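Local coordinates for type II secretion system protein C (Vibrio cholerae, PDB 2I6V) that probably takes part in type II secretion, being required for export of cholera toxin through the outer membrane, and is represented here by its PDZ domain, at residues Ile3-Gln11 and Tyr21-Phe32; Gly36-Asn47 and Met70-His81. One frame throughout, in Å; residues are numbered along the deposited sequence.

Contact 1 of 2, residues Ile3-Gln11 and Tyr21-Phe32; sequences IFQYVRLSQ and YRVSPGKDPVLF
Leu31 sets its CD1 methyl squarely over one face of the Tyr6 ring, 3.6 Å from the ring centroid and only 8° off the normal, a CH-pi contact. The edge of that ring takes the carbonyl O of Ile3 in its plane, and the hydroxyl OH bonds to the backbone O of Gln86. The ring of Phe32 is used differently: Pro25 CA sits over one face towards the rim, while the carbonyl O of Tyr6 comes in at the edge, 3.3 Å from Phe32 CD1, next to Val23 CG1. Gly26 C lies over one face of the Arg8 guanidinium, and Arg8 CD comes 3.4 Å from Pro25 O. Leu31 CD1 also touches Gln5 CB at 3.6 Å. Gln5 runs beside Lys27, both pointing the same way; bent at chi2 (-73°), its amide lies along the lysine chain, and one water accepts from both Gln5 NE2 and Lys27 NZ. Gln5 NE2 has a further partner in Glu2. The backbones bond here too: Lys27 N donates to Phe4 O and Asp28 N to Gln5 O, each at 3.0 Å. They come together where Gly26 CA lies 3.5 Å from Val7 N. Farther on, strands 7-11 and 21-25 pair antiparallel, with two backbone bonds each for Arg8-Ser24 and Ser10-Arg22. On the face of these four residues a second water links Ser10 OG and Ser24 OG; on the face of Leu9, Gln11, Tyr21 and Val23, Leu9 CD2 meets Val23 CG2, and Leu9 crosses Tyr21 at about a right angle. Hairpin 7-14/17-25 leads through loop 26-28 into helix 29-34, which Asp28 caps by accepting from Val30 N; strand 17-25 continues the sheet to strand 42-46, and Phe87 packs its ring nearly perpendicular to Tyr6.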
loop_
_atom_site.group_PDB
_atom_site.type_symbol
_atom_site.label_atom_id
_atom_site.label_comp_id
_atom_site.label_asym_id
_atom_site.label_seq_id
_atom_site.Cartn_x
_atom_site.Cartn_y
_atom_site.Cartn_z
ATOM N N ILE A 3 -2.755 -3.938 8.667
ATOM C CA ILE A 3 -1.970 -3.152 7.720
ATOM C C ILE A 3 -1.278 -1.960 8.389
ATOM O O ILE A 3 -0.157 -1.589 8.012
ATOM C CB ILE A 3 -2.849 -2.666 6.535
ATOM C CG1 ILE A 3 -3.353 -3.873 5.736
ATOM C CG2 ILE A 3 -2.078 -1.707 5.646
ATOM C CD1 ILE A 3 -4.324 -3.503 4.624
ATOM N N PHE A 4 -1.937 -1.368 9.387
ATOM C CA PHE A 4 -1.404 -0.184 10.071
ATOM C C PHE A 4 -0.069 -0.401 10.783
ATOM O O PHE A 4 0.620 0.566 11.103
ATOM C CB PHE A 4 -2.443 0.405 11.045
ATOM C CG PHE A 4 -2.814 -0.508 12.180
ATOM C CD1 PHE A 4 -2.058 -0.532 13.347
ATOM C CD2 PHE A 4 -3.940 -1.321 12.098
ATOM C CE1 PHE A 4 -2.409 -1.369 14.398
ATOM C CE2 PHE A 4 -4.297 -2.155 13.144
ATOM C CZ PHE A 4 -3.530 -2.185 14.293
ATOM N N GLN A 5 0.294 -1.657 11.027
ATOM C CA GLN A 5 1.598 -1.955 11.625
ATOM C C GLN A 5 2.717 -1.704 10.613
ATOM O O GLN A 5 3.852 -1.385 10.997
ATOM C CB GLN A 5 1.666 -3.416 12.101
ATOM C CG GLN A 5 0.612 -3.807 13.131
ATOM C CD GLN A 5 0.880 -3.217 14.508
ATOM O OE1 GLN A 5 1.902 -2.560 14.741
ATOM N NE2 GLN A 5 -0.038 -3.481 15.449
ATOM N N TYR A 6 2.374 -1.834 9.328
ATOM C CA TYR A 6 3.352 -1.819 8.232
ATOM C C TYR A 6 3.461 -0.453 7.583
ATOM O O TYR A 6 4.540 -0.052 7.163
ATOM C CB TYR A 6 2.951 -2.816 7.131
ATOM C CG TYR A 6 2.897 -4.264 7.580
ATOM C CD1 TYR A 6 3.961 -5.125 7.329
ATOM C CD2 TYR A 6 1.786 -4.767 8.251
ATOM C CE1 TYR A 6 3.918 -6.449 7.729
ATOM C CE2 TYR A 6 1.726 -6.099 8.649
ATOM C CZ TYR A 6 2.803 -6.931 8.389
ATOM O OH TYR A 6 2.755 -8.255 8.792
ATOM N N VAL A 7 2.334 0.251 7.478
ATOM C CA VAL A 7 2.294 1.432 6.634
ATOM C C VAL A 7 1.111 2.329 6.975
ATOM O O VAL A 7 0.082 1.864 7.491
ATOM C CB VAL A 7 2.238 1.023 5.131
ATOM C CG1 VAL A 7 0.878 0.385 4.794
ATOM C CG2 VAL A 7 2.503 2.225 4.243
ATOM N N ARG A 8 1.273 3.621 6.698
ATOM C CA ARG A 8 0.166 4.564 6.745
ATOM C C ARG A 8 0.012 5.170 5.359
ATOM O O ARG A 8 1.006 5.375 4.650
ATOM C CB ARG A 8 0.401 5.641 7.812
ATOM C CG ARG A 8 0.152 5.093 9.218
ATOM C CD ARG A 8 0.554 6.025 10.345
ATOM N NE ARG A 8 0.609 5.236 11.573
ATOM C CZ ARG A 8 1.154 5.627 12.718
ATOM N NH1 ARG A 8 1.133 4.798 13.757
ATOM N NH2 ARG A 8 1.687 6.840 12.837
ATOM N N LEU A 9 -1.233 5.438 4.970
ATOM C CA LEU A 9 -1.519 5.930 3.624
ATOM C C LEU A 9 -2.346 7.203 3.658
ATOM O O LEU A 9 -3.224 7.366 4.508
ATOM C CB LEU A 9 -2.279 4.871 2.827
ATOM C CG LEU A 9 -1.602 3.508 2.665
ATOM C CD1 LEU A 9 -2.558 2.557 1.973
ATOM C CD2 LEU A 9 -0.307 3.667 1.875
ATOM N N SER A 10 -2.066 8.106 2.729
ATOM C CA SER A 10 -2.905 9.298 2.533
ATOM C C SER A 10 -3.158 9.517 1.044
ATOM O O SER A 10 -2.329 9.173 0.207
ATOM C CB SER A 10 -2.277 10.547 3.175
ATOM O OG SER A 10 -0.996 10.846 2.637
ATOM N N GLN A 11 -4.318 10.078 0.710
ATOM C CA GLN A 11 -4.683 10.241 -0.694
ATOM C C GLN A 11 -3.848 11.291 -1.395
ATOM O O GLN A 11 -3.518 12.340 -0.824
ATOM C CB GLN A 11 -6.150 10.667 -0.832
ATOM C CG GLN A 11 -7.136 9.647 -0.317
ATOM C CD GLN A 11 -8.562 10.160 -0.399
ATOM O OE1 GLN A 11 -8.800 11.375 -0.359
ATOM N NE2 GLN A 11 -9.514 9.242 -0.501
ATOM N N TYR A 21 -1.636 6.707 -3.364
ATOM C CA TYR A 21 -1.526 6.981 -1.924
ATOM C C TYR A 21 -0.086 7.227 -1.497
ATOM O O TYR A 21 0.803 6.423 -1.788
ATOM C CB TYR A 21 -2.143 5.845 -1.088
ATOM C CG TYR A 21 -3.606 5.679 -1.381
ATOM C CD1 TYR A 21 -4.567 6.239 -0.549
ATOM C CD2 TYR A 21 -4.025 5.004 -2.516
ATOM C CE1 TYR A 21 -5.915 6.118 -0.838
ATOM C CE2 TYR A 21 -5.373 4.870 -2.817
ATOM C CZ TYR A 21 -6.311 5.431 -1.972
ATOM O OH TYR A 21 -7.648 5.297 -2.283
ATOM N N ARG A 22 0.143 8.351 -0.828
ATOM C CA ARG A 22 1.450 8.625 -0.255
ATOM C C ARG A 22 1.685 7.678 0.904
ATOM O O ARG A 22 0.826 7.505 1.770
ATOM C CB ARG A 22 1.525 10.053 0.281
ATOM C CG ARG A 22 2.941 10.494 0.613
ATOM C CD ARG A 22 2.919 11.775 1.447
ATOM N NE ARG A 22 4.266 12.272 1.742
ATOM C CZ ARG A 22 5.073 11.760 2.673
ATOM N NH1 ARG A 22 4.678 10.707 3.398
ATOM N NH2 ARG A 22 6.283 12.281 2.857
ATOM N N VAL A 23 2.872 7.088 0.922
ATOM C CA VAL A 23 3.280 6.185 1.987
ATOM C C VAL A 23 3.984 6.924 3.130
ATOM O O VAL A 23 4.895 7.726 2.892
ATOM C CB VAL A 23 4.274 5.141 1.422
ATOM C CG1 VAL A 23 5.020 4.424 2.528
ATOM C CG2 VAL A 23 3.565 4.158 0.489
ATOM N N SER A 24 3.561 6.631 4.364
ATOM C CA SER A 24 4.228 7.106 5.580
ATOM C C SER A 24 4.528 5.895 6.454
ATOM O O SER A 24 3.916 4.846 6.295
ATOM C CB SER A 24 3.338 8.085 6.364
ATOM O OG SER A 24 3.109 9.290 5.634
ATOM N N PRO A 25 5.471 6.035 7.384
ATOM C CA PRO A 25 5.784 4.907 8.265
ATOM C C PRO A 25 4.564 4.392 9.034
ATOM O O PRO A 25 3.722 5.178 9.477
ATOM C CB PRO A 25 6.823 5.495 9.227
ATOM C CG PRO A 25 7.477 6.597 8.415
ATOM C CD PRO A 25 6.314 7.209 7.662
ATOM N N GLY A 26 4.472 3.070 9.164
ATOM C CA GLY A 26 3.446 2.466 9.983
ATOM C C GLY A 26 3.837 2.481 11.449
ATOM O O GLY A 26 4.795 3.154 11.872
ATOM N N LYS A 27 3.104 1.715 12.241
ATOM C CA LYS A 27 3.314 1.733 13.666
ATOM C C LYS A 27 4.643 1.088 14.053
ATOM O O LYS A 27 5.262 1.494 15.039
ATOM C CB LYS A 27 2.163 1.005 14.346
ATOM C CG LYS A 27 2.127 1.180 15.843
ATOM C CD LYS A 27 0.829 0.667 16.403
ATOM C CE LYS A 27 0.771 0.922 17.891
ATOM N NZ LYS A 27 -0.411 0.252 18.496
ATOM N N ASP A 28 5.044 0.055 13.311
ATOM C CA ASP A 28 6.238 -0.727 13.658
ATOM C C ASP A 28 7.388 -0.496 12.669
ATOM O O ASP A 28 7.320 -0.935 11.518
ATOM C CB ASP A 28 5.882 -2.212 13.714
ATOM C CG ASP A 28 6.985 -3.054 14.296
ATOM O OD1 ASP A 28 8.123 -2.547 14.424
ATOM O OD2 ASP A 28 6.692 -4.221 14.632
ATOM N N PRO A 29 8.446 0.204 13.112
ATOM C CA PRO A 29 9.591 0.469 12.238
ATOM C C PRO A 29 10.241 -0.790 11.688
ATOM O O PRO A 29 10.796 -0.767 10.584
ATOM C CB PRO A 29 10.577 1.211 13.157
ATOM C CG PRO A 29 9.723 1.822 14.203
ATOM C CD PRO A 29 8.620 0.811 14.442
ATOM N N VAL A 30 10.200 -1.882 12.444
ATOM C CA VAL A 30 10.811 -3.121 11.967
ATOM C C VAL A 30 10.119 -3.590 10.694
ATOM O O VAL A 30 10.766 -4.039 9.746
ATOM C CB VAL A 30 10.767 -4.230 13.038
ATOM C CG1 VAL A 30 11.182 -5.586 12.432
ATOM C CG2 VAL A 30 11.691 -3.857 14.192
ATOM N N LEU A 31 8.795 -3.488 10.670
ATOM C CA LEU A 31 8.051 -3.913 9.490
ATOM C C LEU A 31 8.298 -2.951 8.323
ATOM O O LEU A 31 8.612 -3.377 7.211
ATOM C CB LEU A 31 6.559 -4.003 9.810
ATOM C CG LEU A 31 6.171 -5.061 10.845
ATOM C CD1 LEU A 31 4.662 -5.054 11.047
ATOM C CD2 LEU A 31 6.654 -6.454 10.449
ATOM N N PHE A 32 8.163 -1.654 8.575
ATOM C CA PHE A 32 8.334 -0.648 7.514
ATOM C C PHE A 32 9.725 -0.742 6.866
ATOM O O PHE A 32 9.861 -0.738 5.636
ATOM C CB PHE A 32 8.098 0.742 8.111
ATOM C CG PHE A 32 8.033 1.859 7.099
ATOM C CD1 PHE A 32 6.890 2.046 6.315
ATOM C CD2 PHE A 32 9.093 2.741 6.952
ATOM C CE1 PHE A 32 6.826 3.089 5.401
ATOM C CE2 PHE A 32 9.039 3.786 6.028
ATOM C CZ PHE A 32 7.909 3.955 5.250
HETATM O O HOH W 1 -0.397 -2.304 18.052
HETATM O O HOH W 2 1.330 9.547 3.669
#

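Contact 2 of 2, residues Gly36-Asn47 and Met70-His81; sequences GLQDGDMAVALN and MSLTVERDGQQH
Arg76 grips Asp41 along the edge of its guanidinium. The grip is side-on: NE donates to Asp41 OD1 and NH2 to Asp41 OD2, both at 2.8 Å, the carboxylate turned only 18° from the guanidinium plane and met on its syn sides. A bend at chi3 (-58°) turns the arginine's end back to this position. NH2 has a second acceptor in the same plane, Gly36 O at 2.9 Å, and a water bridges that carbonyl to NH1. Over one face lies the amide of Gln38, stacked with its plane 3° from parallel and CD 3.6 Å above the centre; on the opposite face His81 brings up its edge, CE1 toward the rim. Asp41 OD2 also accepts from Gln38 N, this donor coming from above the carboxylate plane, so three N-H donors hold the buried carboxylate, two of them on OD2, and would probably favour its charged form.

Leu72 and Leu46 carry the apolar half. The CD1 methyls of Leu72 and Leu46 meet at 4.1 Å. Leu72 CD1 also touches Ala43 CB, while Leu46 CD1 reaches Met70 CE at 3.7 Å. Leu37 CD2 joins the same side against Val74 CG1. Strands 42-46 and 70-76 pair antiparallel, and Thr73 O takes Val44 N at 2.9 Å and, weakly, Ala45 N. Beyond the pairing, Asn47 closes the end with two bonds to one residue: its N donates to Ser71 O, and its OD1 accepts from Ser71 N, the donor lying nearly in line with the carbonyl. Two residues opposite Thr73 make this a classic beta bulge, set in the antiparallel sheet of the PDZ domain with the salt bridge pinning the loop 36-41.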
loop_
_atom_site.group_PDB
_atom_site.type_symbol
_atom_site.label_atom_id
_atom_site.label_comp_id
_atom_site.label_asym_id
_atom_site.label_seq_id
_atom_site.Cartn_x
_atom_site.Cartn_y
_atom_site.Cartn_z
ATOM N N GLY A 36 11.256 -2.552 3.053
ATOM C CA GLY A 36 11.949 -1.655 2.142
ATOM C C GLY A 36 11.140 -0.466 1.678
ATOM O O GLY A 36 11.401 0.071 0.606
ATOM N N LEU A 37 10.165 -0.047 2.475
ATOM C CA LEU A 37 9.431 1.174 2.145
ATOM C C LEU A 37 10.211 2.406 2.578
ATOM O O LEU A 37 11.083 2.337 3.452
ATOM C CB LEU A 37 8.059 1.180 2.823
ATOM C CG LEU A 37 6.993 0.285 2.198
ATOM C CD1 LEU A 37 5.739 0.303 3.060
ATOM C CD2 LEU A 37 6.686 0.769 0.786
ATOM N N GLN A 38 9.892 3.539 1.958
ATOM C CA GLN A 38 10.484 4.811 2.322
ATOM C C GLN A 38 9.378 5.846 2.396
ATOM O O GLN A 38 8.439 5.813 1.593
ATOM C CB GLN A 38 11.549 5.226 1.302
ATOM C CG GLN A 38 12.726 4.267 1.278
ATOM C CD GLN A 38 13.846 4.722 0.362
ATOM O OE1 GLN A 38 13.783 5.801 -0.226
ATOM N NE2 GLN A 38 14.876 3.889 0.231
ATOM N N ASP A 39 9.477 6.731 3.384
ATOM C CA ASP A 39 8.505 7.806 3.529
ATOM C C ASP A 39 8.415 8.565 2.201
ATOM O O ASP A 39 9.438 8.862 1.573
ATOM C CB ASP A 39 8.913 8.773 4.644
ATOM C CG ASP A 39 7.919 9.902 4.811
ATOM O OD1 ASP A 39 6.762 9.603 5.150
ATOM O OD2 ASP A 39 8.292 11.085 4.597
ATOM N N GLY A 40 7.191 8.863 1.770
ATOM C CA GLY A 40 6.988 9.577 0.513
ATOM C C GLY A 40 6.914 8.712 -0.745
ATOM O O GLY A 40 6.711 9.231 -1.844
ATOM N N ASP A 41 7.086 7.399 -0.607
ATOM C CA ASP A 41 6.833 6.499 -1.727
ATOM C C ASP A 41 5.387 6.683 -2.164
ATOM O O ASP A 41 4.526 7.017 -1.346
ATOM C CB ASP A 41 6.997 5.046 -1.306
ATOM C CG ASP A 41 8.441 4.602 -1.233
ATOM O OD1 ASP A 41 9.328 5.332 -1.718
ATOM O OD2 ASP A 41 8.665 3.489 -0.703
ATOM N N MET A 42 5.111 6.448 -3.442
ATOM C CA MET A 42 3.725 6.519 -3.934
ATOM C C MET A 42 3.156 5.131 -4.189
ATOM O O MET A 42 3.603 4.437 -5.092
ATOM C CB MET A 42 3.635 7.346 -5.221
ATOM C CG MET A 42 3.638 8.847 -4.986
ATOM S SD MET A 42 2.164 9.377 -4.082
ATOM C CE MET A 42 0.892 8.808 -5.210
ATOM N N ALA A 43 2.158 4.733 -3.407
ATOM C CA ALA A 43 1.566 3.409 -3.562
ATOM C C ALA A 43 0.511 3.464 -4.653
ATOM O O ALA A 43 -0.366 4.336 -4.645
ATOM C CB ALA A 43 0.945 2.958 -2.265
ATOM N N VAL A 44 0.597 2.535 -5.596
ATOM C CA VAL A 44 -0.305 2.578 -6.745
ATOM C C VAL A 44 -1.113 1.299 -6.945
ATOM O O VAL A 44 -2.181 1.320 -7.568
ATOM C CB VAL A 44 0.450 2.945 -8.034
ATOM C CG1 VAL A 44 1.094 4.324 -7.892
ATOM C CG2 VAL A 44 1.517 1.905 -8.344
ATOM N N ALA A 45 -0.623 0.183 -6.418
ATOM C CA ALA A 45 -1.377 -1.063 -6.526
ATOM C C ALA A 45 -1.200 -1.932 -5.298
ATOM O O ALA A 45 -0.204 -1.817 -4.578
ATOM C CB ALA A 45 -0.962 -1.826 -7.778
ATOM N N LEU A 46 -2.165 -2.817 -5.079
ATOM C CA LEU A 46 -2.121 -3.780 -3.992
ATOM C C LEU A 46 -2.482 -5.135 -4.588
ATOM O O LEU A 46 -3.548 -5.282 -5.186
ATOM C CB LEU A 46 -3.130 -3.370 -2.912
ATOM C CG LEU A 46 -3.129 -4.093 -1.571
ATOM C CD1 LEU A 46 -1.711 -4.209 -1.013
ATOM C CD2 LEU A 46 -4.037 -3.334 -0.592
ATOM N N ASN A 47 -1.586 -6.117 -4.460
ATOM C CA ASN A 47 -1.763 -7.397 -5.153
ATOM C C ASN A 47 -2.039 -7.249 -6.656
ATOM O O ASN A 47 -2.775 -8.051 -7.247
ATOM C CB ASN A 47 -2.879 -8.216 -4.500
ATOM C CG ASN A 47 -2.530 -8.663 -3.100
ATOM O OD1 ASN A 47 -1.430 -8.405 -2.606
ATOM N ND2 ASN A 47 -3.467 -9.343 -2.448
ATOM N N MET A 70 0.794 -9.953 1.106
ATOM C CA MET A 70 0.297 -8.990 0.122
ATOM C C MET A 70 1.480 -8.343 -0.577
ATOM O O MET A 70 2.572 -8.275 -0.016
ATOM C CB MET A 70 -0.484 -7.868 0.799
ATOM C CG MET A 70 -1.678 -8.288 1.595
ATOM S SD MET A 70 -2.626 -6.825 2.030
ATOM C CE MET A 70 -1.336 -5.646 2.397
ATOM N N SER A 71 1.268 -7.854 -1.794
ATOM C CA SER A 71 2.286 -7.035 -2.448
ATOM C C SER A 71 1.759 -5.629 -2.643
ATOM O O SER A 71 0.613 -5.434 -3.053
ATOM C CB SER A 71 2.676 -7.611 -3.801
ATOM O OG SER A 71 1.667 -7.322 -4.748
ATOM N N LEU A 72 2.602 -4.651 -2.355
ATOM C CA LEU A 72 2.260 -3.256 -2.567
ATOM C C LEU A 72 3.205 -2.735 -3.639
ATOM O O LEU A 72 4.421 -2.806 -3.480
ATOM C CB LEU A 72 2.464 -2.489 -1.265
ATOM C CG LEU A 72 2.065 -1.023 -1.163
ATOM C CD1 LEU A 72 0.553 -0.840 -1.293
ATOM C CD2 LEU A 72 2.547 -0.489 0.177
ATOM N N THR A 73 2.650 -2.231 -4.739
ATOM C CA THR A 73 3.476 -1.667 -5.792
ATOM C C THR A 73 3.658 -0.194 -5.479
ATOM O O THR A 73 2.675 0.529 -5.315
ATOM C CB THR A 73 2.817 -1.810 -7.180
ATOM O OG1 THR A 73 2.580 -3.197 -7.464
ATOM C CG2 THR A 73 3.727 -1.223 -8.266
ATOM N N VAL A 74 4.906 0.252 -5.393
ATOM C CA VAL A 74 5.154 1.678 -5.134
ATOM C C VAL A 74 5.990 2.315 -6.235
ATOM O O VAL A 74 6.728 1.625 -6.939
ATOM C CB VAL A 74 5.849 1.918 -3.781
ATOM C CG1 VAL A 74 5.016 1.324 -2.638
ATOM C CG2 VAL A 74 7.269 1.342 -3.791
ATOM N N GLU A 75 5.868 3.632 -6.365
ATOM C CA GLU A 75 6.674 4.400 -7.304
ATOM C C GLU A 75 7.632 5.277 -6.503
ATOM O O GLU A 75 7.217 5.973 -5.573
ATOM C CB GLU A 75 5.771 5.266 -8.174
ATOM C CG GLU A 75 6.410 5.774 -9.449
ATOM C CD GLU A 75 5.361 6.188 -10.463
ATOM O OE1 GLU A 75 4.661 7.190 -10.209
ATOM O OE2 GLU A 75 5.214 5.499 -11.501
ATOM N N ARG A 76 8.912 5.225 -6.869
ATOM C CA ARG A 76 9.960 5.948 -6.177
ATOM C C ARG A 76 10.970 6.387 -7.232
ATOM O O ARG A 76 11.480 5.561 -7.983
ATOM C CB ARG A 76 10.626 5.041 -5.125
ATOM C CG ARG A 76 11.710 5.724 -4.311
ATOM C CD ARG A 76 12.512 4.695 -3.515
ATOM N NE ARG A 76 11.632 3.945 -2.632
ATOM C CZ ARG A 76 11.926 2.765 -2.097
ATOM N NH1 ARG A 76 13.092 2.190 -2.363
ATOM N NH2 ARG A 76 11.044 2.156 -1.307
ATOM N N ASP A 77 11.210 7.690 -7.307
ATOM C CA ASP A 77 12.126 8.255 -8.302
ATOM C C ASP A 77 11.759 7.814 -9.727
ATOM O O ASP A 77 12.634 7.515 -10.555
ATOM C CB ASP A 77 13.573 7.901 -7.957
ATOM C CG ASP A 77 13.956 8.333 -6.556
ATOM O OD1 ASP A 77 13.514 9.423 -6.119
ATOM O OD2 ASP A 77 14.690 7.578 -5.884
ATOM N N GLY A 78 10.457 7.771 -9.992
ATOM C CA GLY A 78 9.925 7.507 -11.326
ATOM C C GLY A 78 9.898 6.051 -11.737
ATOM O O GLY A 78 9.510 5.725 -12.860
ATOM N N GLN A 79 10.312 5.167 -10.834
ATOM C CA GLN A 79 10.340 3.741 -11.138
ATOM C C GLN A 79 9.443 2.984 -10.178
ATOM O O GLN A 79 9.302 3.379 -9.028
ATOM C CB GLN A 79 11.760 3.197 -11.021
ATOM C CG GLN A 79 12.708 3.684 -12.099
ATOM C CD GLN A 79 14.029 2.945 -12.067
ATOM O OE1 GLN A 79 14.713 2.910 -11.040
ATOM N NE2 GLN A 79 14.396 2.344 -13.194
ATOM N N GLN A 80 8.854 1.894 -10.650
ATOM C CA GLN A 80 7.999 1.076 -9.789
ATOM C C GLN A 80 8.686 -0.200 -9.318
ATOM O O GLN A 80 9.482 -0.805 -10.046
ATOM C CB GLN A 80 6.683 0.749 -10.491
ATOM C CG GLN A 80 5.765 1.964 -10.664
ATOM C CD GLN A 80 4.413 1.608 -11.253
ATOM O OE1 GLN A 80 4.124 0.441 -11.506
ATOM N NE2 GLN A 80 3.573 2.617 -11.466
ATOM N N HIS A 81 8.386 -0.600 -8.088
ATOM C CA HIS A 81 8.746 -1.936 -7.647
ATOM C C HIS A 81 7.742 -2.451 -6.630
ATOM O O HIS A 81 6.933 -1.687 -6.093
ATOM C CB HIS A 81 10.160 -1.979 -7.076
ATOM C CG HIS A 81 10.274 -1.406 -5.699
ATOM N ND1 HIS A 81 10.444 -0.060 -5.468
ATOM C CD2 HIS A 81 10.265 -2.000 -4.483
ATOM C CE1 HIS A 81 10.524 0.154 -4.165
ATOM N NE2 HIS A 81 10.418 -1.008 -3.545
HETATM O O HOH W 3 13.412 -0.642 -1.507
HETATM O O HOH W 4 11.133 -2.357 -1.139
#

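In the fold
From the N terminus, the chain runs through the turn at 3-6 into strand 7-14 and doubles back along strand 17-25; contact 1 closes this hairpin and ties its open end to helix 29-34. The chain then leaves the helix through the loop at 36-41 and enters strand 42-46. Contact 2 closes a longer loop, one that carries strand 49-50 and helix 54-62 before strand 69-76 returns. The contacts follow in series, neither nesting nor crossing, their centres about 12 Å apart. Strands 17-25 and 42-46 are neighbours: probable bonds run from Ala43 N to Tyr21 O and from Gly40 N to Val23 O, joining both contacts in one sheet.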